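Putative antitoxin HigA3 (PDB 6LTZ) probably acts as the antitoxin of a type II toxin-antitoxin system, binding DNA as a dimer through a helix-turn-helix domain and bending it. Local coordinates at residues G81-Y86 and G92-V97. Sequence-based numbering, arbitrary orientation.
Sequences GTLQAY and GHLRIV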
ATOM      1  N   GLY A  81       2.885  -2.601   5.491  1.00 25.25           N
ATOM      2  CA  GLY A  81       3.582  -3.815   5.874  1.00 26.12           C
ATOM      3  C   GLY A  81       2.652  -4.960   6.222  1.00 26.54           C
ATOM      4  O   GLY A  81       3.015  -6.125   6.090  1.00 25.65           O
ATOM      5  N   THR A  82       1.449  -4.632   6.681  1.00 24.19           N
ATOM      6  CA  THR A  82       0.465  -5.656   7.008  1.00 25.86           C
ATOM      7  C   THR A  82      -0.110  -6.252   5.730  1.00 26.00           C
ATOM      8  O   THR A  82      -0.254  -7.472   5.607  1.00 23.12           O
ATOM      9  CB  THR A  82      -0.664  -5.091   7.889  1.00 26.90           C
ATOM     10  OG1 THR A  82      -0.107  -4.645   9.128  1.00 31.01           O
ATOM     11  CG2 THR A  82      -1.704  -6.152   8.176  1.00 28.76           C
ATOM     12  N   LEU A  83      -0.411  -5.389   4.764  1.00 21.39           N
ATOM     13  CA  LEU A  83      -0.858  -5.852   3.460  1.00 19.09           C
ATOM     14  C   LEU A  83       0.245  -6.663   2.780  1.00 27.37           C
ATOM     15  O   LEU A  83      -0.029  -7.669   2.124  1.00 21.04           O
ATOM     16  CB  LEU A  83      -1.269  -4.671   2.577  1.00 23.29           C
ATOM     17  CG  LEU A  83      -1.803  -5.025   1.190  1.00 28.09           C
ATOM     18  CD1 LEU A  83      -3.010  -5.949   1.294  1.00 26.95           C
ATOM     19  CD2 LEU A  83      -2.173  -3.764   0.412  1.00 31.83           C
ATOM     20  N   GLN A  84       1.491  -6.229   2.944  1.00 23.16           N
ATOM     21  CA  GLN A  84       2.626  -6.951   2.361  1.00 24.69           C
ATOM     22  C   GLN A  84       2.675  -8.381   2.896  1.00 21.67           C
ATOM     23  O   GLN A  84       2.875  -9.332   2.141  1.00 22.68           O
ATOM     24  CB  GLN A  84       3.943  -6.225   2.658  1.00 21.99           C
ATOM     25  CG  GLN A  84       5.150  -6.692   1.820  1.00 24.57           C
ATOM     26  CD  GLN A  84       5.823  -7.943   2.368  1.00 32.11           C
ATOM     27  OE1 GLN A  84       5.741  -8.235   3.561  1.00 30.16           O
ATOM     28  NE2 GLN A  84       6.499  -8.685   1.494  1.00 34.03           N
ATOM     29  N   ALA A  85       2.467  -8.516   4.202  1.00 20.61           N
ATOM     30  CA  ALA A  85       2.556  -9.801   4.888  1.00 20.70           C
ATOM     31  C   ALA A  85       1.417 -10.732   4.499  1.00 26.58           C
ATOM     32  O   ALA A  85       1.596 -11.949   4.392  1.00 23.06           O
ATOM     33  CB  ALA A  85       2.567  -9.588   6.393  1.00 22.43           C
ATOM     34  N   TYR A  86       0.242 -10.149   4.304  1.00 22.47           N
ATOM     35  CA  TYR A  86      -0.930 -10.900   3.892  1.00 21.34           C
ATOM     36  C   TYR A  86      -0.723 -11.479   2.494  1.00 28.79           C
ATOM     37  O   TYR A  86      -0.906 -12.673   2.278  1.00 20.59           O
ATOM     38  CB  TYR A  86      -2.171 -10.002   3.937  1.00 22.62           C
ATOM     39  CG  TYR A  86      -3.440 -10.668   3.468  1.00 22.50           C
ATOM     40  CD1 TYR A  86      -4.246 -11.375   4.353  1.00 23.14           C
ATOM     41  CD2 TYR A  86      -3.832 -10.594   2.143  1.00 24.05           C
ATOM     42  CE1 TYR A  86      -5.410 -11.986   3.922  1.00 26.16           C
ATOM     43  CE2 TYR A  86      -4.989 -11.201   1.703  1.00 31.74           C
ATOM     44  CZ  TYR A  86      -5.774 -11.895   2.599  1.00 27.00           C
ATOM     45  OH  TYR A  86      -6.928 -12.493   2.158  1.00 32.68           O
ATOM     46  N   GLY A  92       2.232 -14.622  -2.803  1.00 24.26           N
ATOM     47  CA  GLY A  92       2.417 -13.588  -3.806  1.00 24.45           C
ATOM     48  C   GLY A  92       3.382 -12.488  -3.418  1.00 27.94           C
ATOM     49  O   GLY A  92       4.002 -12.539  -2.362  1.00 20.82           O
ATOM     50  N   HIS A  93       3.507 -11.493  -4.291  1.00 26.93           N
ATOM     51  CA  HIS A  93       4.406 -10.365  -4.064  1.00 24.77           C
ATOM     52  C   HIS A  93       3.658  -9.052  -4.275  1.00 25.81           C
ATOM     53  O   HIS A  93       3.157  -8.778  -5.366  1.00 30.08           O
ATOM     54  CB  HIS A  93       5.618 -10.440  -4.997  1.00 31.64           C
ATOM     55  CG  HIS A  93       6.566  -9.290  -4.857  1.00 40.84           C
ATOM     56  ND1 HIS A  93       7.249  -9.023  -3.690  1.00 38.26           N
ATOM     57  CD2 HIS A  93       6.948  -8.339  -5.742  1.00 41.47           C
ATOM     58  CE1 HIS A  93       8.009  -7.956  -3.861  1.00 46.67           C
ATOM     59  NE2 HIS A  93       7.846  -7.523  -5.098  1.00 50.99           N
ATOM     60  N   LEU A  94       3.578  -8.255  -3.218  1.00 25.24           N
ATOM     61  CA  LEU A  94       2.887  -6.978  -3.278  1.00 23.26           C
ATOM     62  C   LEU A  94       3.733  -5.935  -3.988  1.00 23.74           C
ATOM     63  O   LEU A  94       4.916  -5.783  -3.693  1.00 25.45           O
ATOM     64  CB  LEU A  94       2.544  -6.495  -1.870  1.00 28.14           C
ATOM     65  CG  LEU A  94       1.903  -5.114  -1.771  1.00 28.98           C
ATOM     66  CD1 LEU A  94       0.526  -5.132  -2.407  1.00 20.72           C
ATOM     67  CD2 LEU A  94       1.825  -4.681  -0.316  1.00 23.21           C
ATOM     68  N   ARG A  95       3.120  -5.221  -4.924  1.00 25.87           N
ATOM     69  CA  ARG A  95       3.754  -4.046  -5.514  1.00 29.28           C
ATOM     70  C   ARG A  95       2.804  -2.868  -5.422  1.00 25.65           C
ATOM     71  O   ARG A  95       1.606  -3.003  -5.667  1.00 28.53           O
ATOM     72  CB  ARG A  95       4.156  -4.294  -6.970  1.00 28.60           C
ATOM     73  CG  ARG A  95       5.302  -5.280  -7.128  1.00 36.26           C
ATOM     74  CD  ARG A  95       5.557  -5.621  -8.588  1.00 47.21           C
ATOM     75  NE  ARG A  95       6.295  -4.577  -9.294  1.00 53.20           N
ATOM     76  CZ  ARG A  95       5.843  -3.941 -10.369  1.00 62.03           C
ATOM     77  NH1 ARG A  95       4.651  -4.239 -10.869  1.00 54.40           N
ATOM     78  NH2 ARG A  95       6.586  -3.007 -10.949  1.00 63.55           N
ATOM     79  N   ILE A  96       3.348  -1.717  -5.047  1.00 25.32           N
ATOM     80  CA  ILE A  96       2.571  -0.489  -4.998  1.00 24.62           C
ATOM     81  C   ILE A  96       3.244   0.550  -5.877  1.00 23.93           C
ATOM     82  O   ILE A  96       4.435   0.827  -5.746  1.00 23.80           O
ATOM     83  CB  ILE A  96       2.428   0.045  -3.574  1.00 22.86           C
ATOM     84  CG1 ILE A  96       1.668  -0.965  -2.713  1.00 25.64           C
ATOM     85  CG2 ILE A  96       1.695   1.393  -3.576  1.00 31.24           C
ATOM     86  CD1 ILE A  96       1.522  -0.552  -1.276  1.00 27.22           C
ATOM     87  N   VAL A  97       2.462   1.106  -6.785  1.00 24.62           N
ATOM     88  CA  VAL A  97       2.973   2.067  -7.740  1.00 31.87           C
ATOM     89  C   VAL A  97       2.168   3.355  -7.635  1.00 25.37           C
ATOM     90  O   VAL A  97       0.938   3.327  -7.666  1.00 28.72           O
ATOM     91  CB  VAL A  97       2.906   1.505  -9.175  1.00 33.60           C
ATOM     92  CG1 VAL A  97       3.102   2.603 -10.186  1.00 39.64           C
ATOM     93  CG2 VAL A  97       3.941   0.396  -9.362  1.00 30.52           C
TER
HETATM   94  O   HOH W   1       4.070  -9.360  -0.467  1.00 28.70           O
HETATM   95  O   HOH W   2       6.317  -6.731  -1.372  1.00 43.58           O
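Leu94 is the residue of 92-97 that carries the contact with helix 80-89, meeting Leu83 and Gln84. Its CG lies anti to the backbone N (chi1 176°), which carries CG, and the methyl groups on it, toward the helix. CD2 of Leu94 comes down on the helix backbone, 3.6 Å from CA of Gln84 and equally near its N. CD2 of Leu94 also touches the base of the Gln84 side chain, at CB, 4.0 Å away. CD2 of Leu94 lies 3.9 Å from CG of Leu83. CD1 of Leu94 meets CD2 of Leu83 at 4.1 Å, and the two leucine side chains cross at about a right angle.

Two waters lie along one side of this apolar patch, the side of the Gln84 amide. One accepts from N of Leu94 at 3.0 Å and donates to O of Gln84 at 2.9 Å, linking the two backbones. The second donates to O of Leu94, and NE2 of Gln84 gives it a weak bond. The Gln84 chain bends at chi2 (-82°), which turns its amide toward the water pair.

Further on, Ile96 faces the helix but adds little here. It packs on Leu94 of the second subunit, and Ile96 of that subunit packs on Leu83 here. Residues 93-97 pair with an antiparallel strand of that subunit. The contact thus joins the last helix of a Cro/C1-type helix-turn-helix domain to the strand that builds an intersubunit beta sheet.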